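Local coordinates for B12-binding domain-containing protein (Kitasatospora setae, PDB 6WTE), which binds cobalamin and a [4Fe-4S] cluster as TsrM, a methyltransferase of the radical S-adenosylmethionine family that probably transfers its methyl group by a non-radical route, at residues 46-51 and 87-92; 37-42 and 50-55; 2-7 and 57-62; 115-120 and 153-158. All blocks are in the same frame, centred on the assembly; numbering follows the deposited sequence.

Contact 1 (46-51 and 87-92); sequences DDWKTC and REIITE
Lys49 NZ is held by two waters, each of which passes the contact on to a glutamate of the facing helix. Water 1 accepts from Lys49 NZ at 2.8 Å and donates to Glu88 OE2 at 2.7 Å, while water 2 links the same nitrogen to Glu92 OE1. The opposite charges are too far apart for a salt bridge (Lys49 NZ to Glu92 OE1 4.5 Å) and probably act on each other through the waters. The other oxygen of Glu92, OE2, is taken by His53 one turn further along the helix of Lys49.

Beside these water bridges lies the Trp48 ring; its CG lies between the backbone N and the carbonyl carbon (chi1 58°), which points the ring at residues 87-92. Ile89 CG1 sits over one face, 3.6 Å from the centroid of the six-membered ring and 6° off the normal, a well-centred CH-pi contact. Lys49 CG backs the opposite face, so the indole is sandwiched between a neighbour on its own helix and one across the gap. At the ring's edge, the Glu88 carboxylate carbon CD comes in plane to CZ2 at 3.8 Å, its own plane turned 77° from the ring, and Glu92 CB meets the edge at CZ3. With an alanine at Trp48, Ile89 would probably lose the surface it rests on, and a gap would open between the helices. This is the side-by-side packing of two helices, 48-58 and 83-96, on the same face of the parallel sheet in a Rossmann-like B12-binding domain.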
loop_
_atom_site.group_PDB
_atom_site.type_symbol
_atom_site.label_atom_id
_atom_site.label_comp_id
_atom_site.label_asym_id
_atom_site.label_seq_id
_atom_site.Cartn_x
_atom_site.Cartn_y
_atom_site.Cartn_z
ATOM N N ASP A 46 4.531 22.468 4.662
ATOM C CA ASP A 46 4.227 23.863 4.408
ATOM C C ASP A 46 5.425 24.653 3.904
ATOM O O ASP A 46 5.261 25.823 3.540
ATOM C CB ASP A 46 3.662 24.503 5.680
ATOM C CG ASP A 46 2.576 23.649 6.323
ATOM O OD1 ASP A 46 1.749 23.074 5.581
ATOM O OD2 ASP A 46 2.558 23.539 7.567
ATOM N N ASP A 47 6.617 24.052 3.864
ATOM C CA ASP A 47 7.796 24.764 3.378
ATOM C C ASP A 47 8.797 23.789 2.765
ATOM O O ASP A 47 10.014 23.950 2.913
ATOM C CB ASP A 47 8.449 25.593 4.490
ATOM C CG ASP A 47 9.125 24.738 5.558
ATOM O OD1 ASP A 47 8.681 23.595 5.801
ATOM O OD2 ASP A 47 10.109 25.222 6.161
ATOM N N TRP A 48 8.299 22.790 2.027
ATOM C CA TRP A 48 9.193 21.751 1.517
ATOM C C TRP A 48 10.196 22.310 0.510
ATOM O O TRP A 48 11.312 21.787 0.402
ATOM C CB TRP A 48 8.388 20.594 0.911
ATOM C CG TRP A 48 7.459 20.962 -0.208
ATOM C CD1 TRP A 48 6.126 21.239 -0.110
ATOM C CD2 TRP A 48 7.790 21.068 -1.599
ATOM N NE1 TRP A 48 5.608 21.523 -1.352
ATOM C CE2 TRP A 48 6.611 21.425 -2.283
ATOM C CE3 TRP A 48 8.969 20.899 -2.330
ATOM C CZ2 TRP A 48 6.579 21.621 -3.659
ATOM C CZ3 TRP A 48 8.934 21.092 -3.699
ATOM C CH2 TRP A 48 7.749 21.453 -4.348
ATOM N N LYS A 49 9.839 23.379 -0.207
ATOM C CA LYS A 49 10.803 24.005 -1.110
ATOM C C LYS A 49 11.990 24.569 -0.343
ATOM O O LYS A 49 13.137 24.461 -0.793
ATOM C CB LYS A 49 10.137 25.108 -1.930
ATOM C CG LYS A 49 9.214 24.609 -3.016
ATOM C CD LYS A 49 8.696 25.764 -3.853
ATOM C CE LYS A 49 7.743 25.277 -4.938
ATOM N NZ LYS A 49 7.274 26.387 -5.818
ATOM N N THR A 50 11.726 25.194 0.807
ATOM C CA THR A 50 12.803 25.678 1.668
ATOM C C THR A 50 13.727 24.539 2.075
ATOM O O THR A 50 14.954 24.687 2.052
ATOM C CB THR A 50 12.210 26.364 2.898
ATOM O OG1 THR A 50 11.556 27.572 2.491
ATOM C CG2 THR A 50 13.296 26.696 3.927
ATOM N N CYS A 51 13.155 23.388 2.430
ATOM C CA CYS A 51 13.973 22.233 2.775
ATOM C C CYS A 51 14.870 21.828 1.608
ATOM O O CYS A 51 16.068 21.578 1.789
ATOM C CB CYS A 51 13.076 21.071 3.202
ATOM S SG CYS A 51 13.978 19.573 3.604
ATOM N N ARG A 87 4.986 15.232 -8.746
ATOM C CA ARG A 87 5.695 15.830 -9.872
ATOM C C ARG A 87 6.184 17.232 -9.533
ATOM O O ARG A 87 7.280 17.632 -9.937
ATOM C CB ARG A 87 4.795 15.857 -11.108
ATOM C CG ARG A 87 5.476 16.418 -12.352
ATOM C CD ARG A 87 4.541 16.451 -13.554
ATOM N NE ARG A 87 3.453 17.410 -13.379
ATOM C CZ ARG A 87 2.673 17.845 -14.365
ATOM N NH1 ARG A 87 2.860 17.413 -15.603
ATOM N NH2 ARG A 87 1.706 18.717 -14.110
ATOM N N GLU A 88 5.377 17.997 -8.793
ATOM C CA GLU A 88 5.803 19.332 -8.387
ATOM C C GLU A 88 7.101 19.275 -7.586
ATOM O O GLU A 88 8.017 20.080 -7.811
ATOM C CB GLU A 88 4.694 20.008 -7.582
ATOM C CG GLU A 88 4.975 21.458 -7.246
ATOM C CD GLU A 88 3.914 22.074 -6.348
ATOM O OE1 GLU A 88 3.134 21.315 -5.725
ATOM O OE2 GLU A 88 3.858 23.322 -6.276
ATOM N N ILE A 89 7.206 18.315 -6.664
ATOM C CA ILE A 89 8.426 18.163 -5.875
ATOM C C ILE A 89 9.593 17.756 -6.767
ATOM O O ILE A 89 10.696 18.306 -6.658
ATOM C CB ILE A 89 8.199 17.157 -4.732
ATOM C CG1 ILE A 89 7.322 17.792 -3.640
ATOM C CG2 ILE A 89 9.540 16.662 -4.178
ATOM C CD1 ILE A 89 6.656 16.792 -2.688
ATOM N N ILE A 90 9.366 16.806 -7.675
ATOM C CA ILE A 90 10.434 16.355 -8.566
ATOM C C ILE A 90 10.878 17.481 -9.495
ATOM O O ILE A 90 12.071 17.630 -9.787
ATOM C CB ILE A 90 9.980 15.111 -9.348
ATOM C CG1 ILE A 90 9.856 13.919 -8.389
ATOM C CG2 ILE A 90 10.944 14.830 -10.501
ATOM C CD1 ILE A 90 9.186 12.695 -8.996
ATOM N N THR A 91 9.933 18.295 -9.968
ATOM C CA THR A 91 10.300 19.399 -10.850
ATOM C C THR A 91 11.208 20.394 -10.137
ATOM O O THR A 91 12.174 20.895 -10.726
ATOM C CB THR A 91 9.042 20.090 -11.383
ATOM O OG1 THR A 91 8.326 19.181 -12.223
ATOM C CG2 THR A 91 9.402 21.329 -12.187
ATOM N N GLU A 92 10.926 20.677 -8.861
ATOM C CA GLU A 92 11.808 21.558 -8.099
ATOM C C GLU A 92 13.184 20.929 -7.901
ATOM O O GLU A 92 14.207 21.619 -8.003
ATOM C CB GLU A 92 11.166 21.906 -6.755
ATOM C CG GLU A 92 11.945 22.935 -5.945
ATOM C CD GLU A 92 11.983 24.309 -6.601
ATOM O OE1 GLU A 92 11.077 24.630 -7.397
ATOM O OE2 GLU A 92 12.929 25.071 -6.315
HETATM O O HOH W 1 5.994 24.504 -7.454
HETATM O O HOH W 2 9.595 26.965 -7.259
#

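Contact 2 (37-42 and 50-55); sequences EVLDLT and TCLHEY
Tyr55 has CG anti to its backbone N (chi1 -178°) and Glu37 has CG anti to its carbonyl carbon with an extended chain beyond, which brings phenol and carboxylate together. Tyr55 OH donates to Glu37 OE1 at 2.6 Å, and OE1 accepts on its anti lone pair, the one turned away from OE2, with ring and carboxylate planes 65° apart. Arg59 NE forms a salt bridge to the same OE1, so this buried oxygen has two partners, which would probably favour the charged carboxylate.

Leu39 fills the middle with both branches. Its CD1 touches Cys51 SG at 3.6 Å, and its CD2 wedges between Leu52 CD2 and Tyr55 CB, 3.6 Å from the latter. Leu41 CD2 reaches the same sulfur at 3.8 Å, so Cys51 SG packs against two leucines. Thr42 N bonds to Asp40 OD1 in an Asx turn.

Strand 37-40 and helix 50-55 run nearly antiparallel, at 156°, their axes 9.8 Å apart. They form the first half of a beta-alpha-beta unit that returns to the sheet at strand 63-67. Leu6 of the adjacent strand 4-9 extends the apolar layer beside Leu39 and Tyr55, and helix 83-96 adds Ile89 against Leu41 and Glu92 and Leu96 against Leu52.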
loop_
_atom_site.group_PDB
_atom_site.type_symbol
_atom_site.label_atom_id
_atom_site.label_comp_id
_atom_site.label_asym_id
_atom_site.label_seq_id
_atom_site.Cartn_x
_atom_site.Cartn_y
_atom_site.Cartn_z
ATOM N N GLU A 37 21.831 10.120 2.444
ATOM C CA GLU A 37 21.095 11.129 3.187
ATOM C C GLU A 37 19.633 11.102 2.763
ATOM O O GLU A 37 19.323 10.936 1.578
ATOM C CB GLU A 37 21.707 12.515 2.974
ATOM C CG GLU A 37 23.102 12.599 3.565
ATOM C CD GLU A 37 23.726 13.973 3.455
ATOM O OE1 GLU A 37 23.456 14.690 2.472
ATOM O OE2 GLU A 37 24.493 14.330 4.363
ATOM N N VAL A 38 18.742 11.234 3.743
ATOM C CA VAL A 38 17.299 11.215 3.535
ATOM C C VAL A 38 16.767 12.619 3.762
ATOM O O VAL A 38 17.101 13.269 4.759
ATOM C CB VAL A 38 16.596 10.220 4.478
ATOM C CG1 VAL A 38 15.071 10.312 4.320
ATOM C CG2 VAL A 38 17.086 8.804 4.217
ATOM N N LEU A 39 15.936 13.081 2.847
ATOM C CA LEU A 39 15.243 14.351 2.995
ATOM C C LEU A 39 13.761 14.015 3.084
ATOM O O LEU A 39 13.146 13.628 2.085
ATOM C CB LEU A 39 15.568 15.276 1.824
ATOM C CG LEU A 39 15.591 16.776 2.050
ATOM C CD1 LEU A 39 16.522 17.118 3.209
ATOM C CD2 LEU A 39 16.065 17.443 0.764
ATOM N N ASP A 40 13.199 14.100 4.287
ATOM C CA ASP A 40 11.822 13.684 4.532
ATOM C C ASP A 40 10.939 14.928 4.581
ATOM O O ASP A 40 11.042 15.734 5.512
ATOM C CB ASP A 40 11.727 12.877 5.825
ATOM C CG ASP A 40 10.390 12.194 5.985
ATOM O OD1 ASP A 40 9.482 12.478 5.183
ATOM O OD2 ASP A 40 10.254 11.362 6.903
ATOM N N LEU A 41 10.069 15.076 3.583
ATOM C CA LEU A 41 9.240 16.268 3.460
ATOM C C LEU A 41 7.913 16.151 4.193
ATOM O O LEU A 41 7.156 17.131 4.225
ATOM C CB LEU A 41 8.987 16.579 1.978
ATOM C CG LEU A 41 10.245 16.725 1.117
ATOM C CD1 LEU A 41 9.894 17.023 -0.338
ATOM C CD2 LEU A 41 11.166 17.803 1.674
ATOM N N THR A 42 7.624 14.995 4.798
ATOM C CA THR A 42 6.333 14.798 5.455
ATOM C C THR A 42 6.106 15.821 6.561
ATOM O O THR A 42 5.005 16.366 6.697
ATOM C CB THR A 42 6.246 13.376 6.008
ATOM O OG1 THR A 42 6.411 12.448 4.931
ATOM C CG2 THR A 42 4.894 13.125 6.696
ATOM N N THR A 50 11.726 25.194 0.807
ATOM C CA THR A 50 12.803 25.678 1.668
ATOM C C THR A 50 13.727 24.539 2.075
ATOM O O THR A 50 14.954 24.687 2.052
ATOM C CB THR A 50 12.210 26.364 2.898
ATOM O OG1 THR A 50 11.556 27.572 2.491
ATOM C CG2 THR A 50 13.296 26.696 3.927
ATOM N N CYS A 51 13.155 23.388 2.430
ATOM C CA CYS A 51 13.973 22.233 2.775
ATOM C C CYS A 51 14.870 21.828 1.608
ATOM O O CYS A 51 16.068 21.578 1.789
ATOM C CB CYS A 51 13.076 21.071 3.202
ATOM S SG CYS A 51 13.978 19.573 3.604
ATOM N N LEU A 52 14.306 21.772 0.395
ATOM C CA LEU A 52 15.097 21.417 -0.784
ATOM C C LEU A 52 16.167 22.459 -1.078
ATOM O O LEU A 52 17.309 22.111 -1.402
ATOM C CB LEU A 52 14.187 21.258 -1.999
ATOM C CG LEU A 52 13.183 20.105 -2.039
ATOM C CD1 LEU A 52 12.465 20.143 -3.378
ATOM C CD2 LEU A 52 13.877 18.772 -1.836
ATOM N N HIS A 53 15.805 23.741 -1.006
ATOM C CA HIS A 53 16.766 24.803 -1.290
ATOM C C HIS A 53 17.971 24.723 -0.366
ATOM O O HIS A 53 19.115 24.853 -0.817
ATOM C CB HIS A 53 16.087 26.162 -1.166
ATOM C CG HIS A 53 15.014 26.387 -2.181
ATOM N ND1 HIS A 53 14.038 27.349 -2.033
ATOM C CD2 HIS A 53 14.757 25.766 -3.356
ATOM C CE1 HIS A 53 13.232 27.318 -3.078
ATOM N NE2 HIS A 53 13.643 26.363 -3.894
ATOM N N GLU A 54 17.736 24.494 0.928
ATOM C CA GLU A 54 18.847 24.346 1.860
ATOM C C GLU A 54 19.721 23.157 1.480
ATOM O O GLU A 54 20.949 23.276 1.422
ATOM C CB GLU A 54 18.328 24.199 3.293
ATOM C CG GLU A 54 17.546 25.397 3.804
ATOM C CD GLU A 54 16.821 25.113 5.113
ATOM O OE1 GLU A 54 16.467 23.938 5.364
ATOM O OE2 GLU A 54 16.602 26.065 5.891
ATOM N N TYR A 55 19.105 22.006 1.190
ATOM C CA TYR A 55 19.894 20.794 0.987
ATOM C C TYR A 55 20.815 20.922 -0.222
ATOM O O TYR A 55 22.017 20.655 -0.129
ATOM C CB TYR A 55 18.992 19.564 0.842
ATOM C CG TYR A 55 19.817 18.306 0.670
ATOM C CD1 TYR A 55 20.313 17.625 1.773
ATOM C CD2 TYR A 55 20.142 17.830 -0.594
ATOM C CE1 TYR A 55 21.095 16.494 1.623
ATOM C CE2 TYR A 55 20.924 16.705 -0.753
ATOM C CZ TYR A 55 21.397 16.040 0.353
ATOM O OH TYR A 55 22.173 14.915 0.190
#

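Contact 3 (2-7 and 57-62); sequences SRLVLL and AERSPM
Met62 leans back over residues 2-5 from the end of the 57-62 segment. Its CB lies 4.0 Å from Ser2 OG. CG, placed by chi1 of 51° between the backbone N and the carbonyl carbon, packs 3.3 Å from Leu4 O and also close to Ser2 O. A bend at chi2 (87°) then carries SD past Leu4 O, and CE ends 3.5 Å from Val5 CG2. The side chain also touches Ala137 and Ile140 of helix 130-141.

In the backbone of the same residue, Met62 N donates to Leu4 O at 2.9 Å. This bond comes just ahead of strand 63-67, which pairs in parallel with strand 4-9, and so marks where the chain leaving helix 48-58 rejoins the sheet in the beta-alpha-beta crossover of the B12-binding fold.

Next to it the Pro61 ring rests on the strand: CB faces Leu4 CG, and CG touches Leu6 CB at 3.7 Å. Leu4 CD2 also lies over one face of the Arg59 guanidinium, 3.9 Å from NE and offset toward its rim; salt bridges to Glu35 and Glu37 fix how that flat group is turned. Ser2 OG accepts from Leu4 N in an ST turn, and water 3 joins this hydroxyl to Ser60 O, to which the water donates at 2.8 Å.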
loop_
_atom_site.group_PDB
_atom_site.type_symbol
_atom_site.label_atom_id
_atom_site.label_comp_id
_atom_site.label_asym_id
_atom_site.label_seq_id
_atom_site.Cartn_x
_atom_site.Cartn_y
_atom_site.Cartn_z
ATOM N N SER A 2 31.862 10.759 -6.554
ATOM C CA SER A 2 31.047 10.918 -5.362
ATOM C C SER A 2 30.346 9.605 -5.053
ATOM O O SER A 2 30.010 8.837 -5.957
ATOM C CB SER A 2 30.008 12.032 -5.530
ATOM O OG SER A 2 28.988 11.920 -4.553
ATOM N N ARG A 3 30.132 9.346 -3.763
ATOM C CA ARG A 3 29.382 8.170 -3.339
ATOM C C ARG A 3 28.118 8.553 -2.574
ATOM O O ARG A 3 27.536 7.716 -1.877
ATOM C CB ARG A 3 30.275 7.238 -2.513
ATOM C CG ARG A 3 31.442 6.666 -3.322
ATOM C CD ARG A 3 32.219 5.588 -2.573
ATOM N NE ARG A 3 31.475 4.330 -2.461
ATOM C CZ ARG A 3 31.411 3.404 -3.416
ATOM N NH1 ARG A 3 32.041 3.591 -4.569
ATOM N NH2 ARG A 3 30.713 2.289 -3.222
ATOM N N LEU A 4 27.669 9.797 -2.724
ATOM C CA LEU A 4 26.529 10.323 -1.983
ATOM C C LEU A 4 25.237 10.104 -2.762
ATOM O O LEU A 4 25.115 10.544 -3.912
ATOM C CB LEU A 4 26.725 11.809 -1.695
ATOM C CG LEU A 4 25.538 12.529 -1.051
ATOM C CD1 LEU A 4 25.196 11.906 0.300
ATOM C CD2 LEU A 4 25.832 14.022 -0.909
ATOM N N VAL A 5 24.276 9.437 -2.126
ATOM C CA VAL A 5 22.938 9.222 -2.665
ATOM C C VAL A 5 21.943 9.958 -1.773
ATOM O O VAL A 5 21.960 9.791 -0.548
ATOM C CB VAL A 5 22.576 7.724 -2.728
ATOM C CG1 VAL A 5 21.166 7.548 -3.254
ATOM C CG2 VAL A 5 23.565 6.943 -3.582
ATOM N N LEU A 6 21.082 10.762 -2.383
ATOM C CA LEU A 6 19.975 11.398 -1.680
ATOM C C LEU A 6 18.702 10.599 -1.918
ATOM O O LEU A 6 18.415 10.220 -3.058
ATOM C CB LEU A 6 19.769 12.834 -2.157
ATOM C CG LEU A 6 18.451 13.462 -1.704
ATOM C CD1 LEU A 6 18.412 13.661 -0.172
ATOM C CD2 LEU A 6 18.214 14.762 -2.457
ATOM N N LEU A 7 17.947 10.351 -0.848
ATOM C CA LEU A 7 16.628 9.733 -0.931
ATOM C C LEU A 7 15.602 10.723 -0.397
ATOM O O LEU A 7 15.766 11.251 0.707
ATOM C CB LEU A 7 16.576 8.419 -0.145
ATOM C CG LEU A 7 17.590 7.350 -0.567
ATOM C CD1 LEU A 7 17.576 6.174 0.406
ATOM C CD2 LEU A 7 17.268 6.873 -1.996
ATOM N N ALA A 57 21.933 23.455 -1.875
ATOM C CA ALA A 57 22.990 24.455 -1.831
ATOM C C ALA A 57 24.223 23.927 -1.110
ATOM O O ALA A 57 25.350 24.315 -1.437
ATOM C CB ALA A 57 22.477 25.724 -1.161
ATOM N N GLU A 58 24.027 23.024 -0.150
ATOM C CA GLU A 58 25.095 22.480 0.675
ATOM C C GLU A 58 25.607 21.128 0.196
ATOM O O GLU A 58 26.762 20.784 0.467
ATOM C CB GLU A 58 24.602 22.344 2.120
ATOM C CG GLU A 58 23.866 23.583 2.630
ATOM C CD GLU A 58 22.883 23.267 3.744
ATOM O OE1 GLU A 58 22.829 22.093 4.172
ATOM O OE2 GLU A 58 22.156 24.186 4.188
ATOM N N ARG A 59 24.782 20.350 -0.503
ATOM C CA ARG A 59 25.112 18.976 -0.855
ATOM C C ARG A 59 24.885 18.749 -2.341
ATOM O O ARG A 59 23.966 19.312 -2.942
ATOM C CB ARG A 59 24.265 17.969 -0.053
ATOM C CG ARG A 59 24.440 18.085 1.450
ATOM C CD ARG A 59 25.856 17.729 1.863
ATOM N NE ARG A 59 25.985 16.330 2.257
ATOM C CZ ARG A 59 27.146 15.711 2.442
ATOM N NH1 ARG A 59 28.282 16.364 2.253
ATOM N NH2 ARG A 59 27.169 14.438 2.812
ATOM N N SER A 60 25.728 17.902 -2.925
ATOM C CA SER A 60 25.661 17.568 -4.346
ATOM C C SER A 60 25.662 16.053 -4.488
ATOM O O SER A 60 26.680 15.449 -4.849
ATOM C CB SER A 60 26.816 18.202 -5.124
ATOM O OG SER A 60 26.802 19.615 -4.995
ATOM N N PRO A 61 24.536 15.402 -4.205
ATOM C CA PRO A 61 24.466 13.951 -4.398
ATOM C C PRO A 61 24.623 13.604 -5.870
ATOM O O PRO A 61 24.263 14.385 -6.752
ATOM C CB PRO A 61 23.066 13.591 -3.887
ATOM C CG PRO A 61 22.274 14.849 -4.061
ATOM C CD PRO A 61 23.246 15.968 -3.772
ATOM N N MET A 62 25.177 12.423 -6.137
ATOM C CA MET A 62 25.339 11.992 -7.518
ATOM C C MET A 62 24.144 11.203 -8.034
ATOM O O MET A 62 24.094 10.902 -9.228
ATOM C CB MET A 62 26.628 11.169 -7.683
ATOM C CG MET A 62 26.800 10.034 -6.703
ATOM S SD MET A 62 26.021 8.506 -7.270
ATOM C CE MET A 62 26.261 7.468 -5.831
HETATM O O HOH W 3 28.932 14.576 -3.363
#

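Contact 4 (115-120 and 153-158); sequences LVEYFG and IRNTER
Val116 turns both methyl groups to strand 153-156: CG1, anti to the backbone N (chi1 165°), packs 3.5 Å from Asn155 CB, and CG2 meets Ile153 CG2 at 4.1 Å. The Val116 and Asn155 side chains slide past each other in opposite directions. Asn155 ND2 also lies near Val116 O, but the angle is wrong for a hydrogen bond.

Glu117 follows, its CG 4.2 Å from Asn155 OD1 and its carboxylate plane nearly parallel to that of the amide (1°), but displaced from it. Its OE2 is taken by Ala160 N. Its carbonyl reaches the asparagine through water 4, which donates to Glu117 O at 2.9 Å and accepts from Asn155 ND2 at 3.0 Å. The same ND2 also donates to Ile121 O, just beyond the helix, so the amide ties the strand to the helix end. A leucine in place of Asn155 would probably leave Ile121 O and this water without their donor.

Gly120, with positive phi (72°), closes the helix. It is the C-prime residue of a Schellman motif, in which Ile121 N turns back to Val116 O, and the chain goes on to strand 123-124, the antiparallel sheet neighbour of strand 153-156.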
loop_
_atom_site.group_PDB
_atom_site.type_symbol
_atom_site.label_atom_id
_atom_site.label_comp_id
_atom_site.label_asym_id
_atom_site.label_seq_id
_atom_site.Cartn_x
_atom_site.Cartn_y
_atom_site.Cartn_z
ATOM N N LEU A 115 4.860 6.784 -14.994
ATOM C CA LEU A 115 5.332 7.773 -14.039
ATOM C C LEU A 115 6.737 8.258 -14.372
ATOM O O LEU A 115 7.039 9.440 -14.180
ATOM C CB LEU A 115 5.264 7.205 -12.620
ATOM C CG LEU A 115 3.825 7.105 -12.112
ATOM C CD1 LEU A 115 3.781 6.612 -10.666
ATOM C CD2 LEU A 115 3.132 8.454 -12.241
ATOM N N VAL A 116 7.614 7.376 -14.868
ATOM C CA VAL A 116 8.920 7.846 -15.322
ATOM C C VAL A 116 8.742 8.940 -16.368
ATOM O O VAL A 116 9.383 9.997 -16.309
ATOM C CB VAL A 116 9.771 6.684 -15.868
ATOM C CG1 VAL A 116 10.946 7.239 -16.654
ATOM C CG2 VAL A 116 10.304 5.812 -14.741
ATOM N N GLU A 117 7.833 8.719 -17.324
ATOM C CA GLU A 117 7.623 9.705 -18.380
ATOM C C GLU A 117 6.892 10.938 -17.857
ATOM O O GLU A 117 7.241 12.069 -18.218
ATOM C CB GLU A 117 6.866 9.060 -19.547
ATOM C CG GLU A 117 7.590 7.844 -20.131
ATOM C CD GLU A 117 7.006 7.373 -21.452
ATOM O OE1 GLU A 117 6.050 8.007 -21.941
ATOM O OE2 GLU A 117 7.493 6.353 -21.990
ATOM N N TYR A 118 5.884 10.742 -17.000
ATOM C CA TYR A 118 5.135 11.868 -16.445
ATOM C C TYR A 118 6.027 12.759 -15.586
ATOM O O TYR A 118 5.978 13.991 -15.685
ATOM C CB TYR A 118 3.956 11.338 -15.623
ATOM C CG TYR A 118 3.135 12.376 -14.891
ATOM C CD1 TYR A 118 2.308 13.258 -15.578
ATOM C CD2 TYR A 118 3.155 12.448 -13.503
ATOM C CE1 TYR A 118 1.537 14.191 -14.902
ATOM C CE2 TYR A 118 2.386 13.381 -12.815
ATOM C CZ TYR A 118 1.582 14.244 -13.518
ATOM O OH TYR A 118 0.824 15.162 -12.832
ATOM N N PHE A 119 6.840 12.149 -14.721
ATOM C CA PHE A 119 7.730 12.924 -13.857
ATOM C C PHE A 119 8.902 13.520 -14.620
ATOM O O PHE A 119 9.539 14.458 -14.122
ATOM C CB PHE A 119 8.274 12.053 -12.727
ATOM C CG PHE A 119 7.239 11.616 -11.723
ATOM C CD1 PHE A 119 6.132 12.400 -11.443
ATOM C CD2 PHE A 119 7.402 10.428 -11.038
ATOM C CE1 PHE A 119 5.192 11.992 -10.498
ATOM C CE2 PHE A 119 6.475 10.014 -10.104
ATOM C CZ PHE A 119 5.365 10.801 -9.837
ATOM N N GLY A 120 9.214 12.986 -15.797
ATOM C CA GLY A 120 10.348 13.477 -16.557
ATOM C C GLY A 120 11.687 13.107 -15.966
ATOM O O GLY A 120 12.634 13.898 -16.050
ATOM N N ILE A 153 14.297 0.561 -15.422
ATOM C CA ILE A 153 13.554 1.329 -16.421
ATOM C C ILE A 153 14.333 2.603 -16.715
ATOM O O ILE A 153 14.719 3.331 -15.791
ATOM C CB ILE A 153 12.133 1.652 -15.926
ATOM C CG1 ILE A 153 11.359 0.366 -15.630
ATOM C CG2 ILE A 153 11.384 2.515 -16.939
ATOM C CD1 ILE A 153 10.017 0.609 -14.978
ATOM N N ARG A 154 14.573 2.873 -18.001
ATOM C CA ARG A 154 15.354 4.025 -18.427
ATOM C C ARG A 154 14.524 4.892 -19.363
ATOM O O ARG A 154 13.963 4.400 -20.347
ATOM C CB ARG A 154 16.660 3.592 -19.101
ATOM C CG ARG A 154 17.484 2.666 -18.218
ATOM C CD ARG A 154 18.894 2.444 -18.741
ATOM N NE ARG A 154 18.991 2.368 -20.191
ATOM C CZ ARG A 154 20.101 2.634 -20.870
ATOM N NH1 ARG A 154 21.203 3.008 -20.226
ATOM N NH2 ARG A 154 20.112 2.534 -22.188
ATOM N N ASN A 155 14.452 6.178 -19.052
ATOM C CA ASN A 155 13.674 7.125 -19.849
ATOM C C ASN A 155 14.497 7.544 -21.057
ATOM O O ASN A 155 15.414 8.365 -20.945
ATOM C CB ASN A 155 13.290 8.336 -19.011
ATOM C CG ASN A 155 12.131 9.116 -19.602
ATOM O OD1 ASN A 155 11.621 8.778 -20.667
ATOM N ND2 ASN A 155 11.706 10.165 -18.904
ATOM N N THR A 156 14.196 6.971 -22.214
ATOM C CA THR A 156 14.877 7.401 -23.427
ATOM C C THR A 156 14.109 8.542 -24.085
ATOM O O THR A 156 12.998 8.896 -23.689
ATOM C CB THR A 156 15.031 6.246 -24.412
ATOM O OG1 THR A 156 13.800 6.066 -25.118
ATOM C CG2 THR A 156 15.384 4.962 -23.679
ATOM N N GLU A 157 14.695 9.094 -25.148
ATOM C CA GLU A 157 14.031 10.183 -25.850
ATOM C C GLU A 157 12.719 9.748 -26.491
ATOM O O GLU A 157 11.847 10.590 -26.730
ATOM C CB GLU A 157 14.973 10.762 -26.903
ATOM C CG GLU A 157 16.201 11.415 -26.303
ATOM C CD GLU A 157 17.047 12.128 -27.340
ATOM O OE1 GLU A 157 17.951 11.486 -27.917
ATOM O OE2 GLU A 157 16.799 13.327 -27.579
ATOM N N ARG A 158 12.544 8.457 -26.761
ATOM C CA ARG A 158 11.317 7.959 -27.365
ATOM C C ARG A 158 10.405 7.283 -26.350
ATOM O O ARG A 158 9.394 6.686 -26.737
ATOM C CB ARG A 158 11.642 6.994 -28.506
ATOM C CG ARG A 158 12.365 5.743 -28.066
ATOM C CD ARG A 158 12.470 4.734 -29.196
ATOM N NE ARG A 158 12.565 3.368 -28.686
ATOM C CZ ARG A 158 13.680 2.824 -28.211
ATOM N NH1 ARG A 158 13.672 1.574 -27.766
ATOM N NH2 ARG A 158 14.804 3.531 -28.171
HETATM O O HOH W 4 9.640 12.180 -19.765
#

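How the contacts relate
Contacts 1, 2 and 3 share helix 48-58. The centres of contacts 1 and 2 are about 8 Å apart, and the two meet where Ile89 CG2 packs 3.9 Å from Leu41 CD1. Contact 3 is about 12 Å from contact 2, centre to centre, and is joined to it by sheet pairing, with Leu39 N 2.8 Å from Leu7 O. Contact 4 lies toward the other edge of the same sheet, yet touches contact 1, where Ile90 CD1 comes within 3.5 Å of Phe119 CG. None of the four is the cobalamin site itself: the side chain of Val5 is about 8 Å from the cofactor, that of Ile153 about 10 Å, and those of Ile89 and Leu41 about 12 Å.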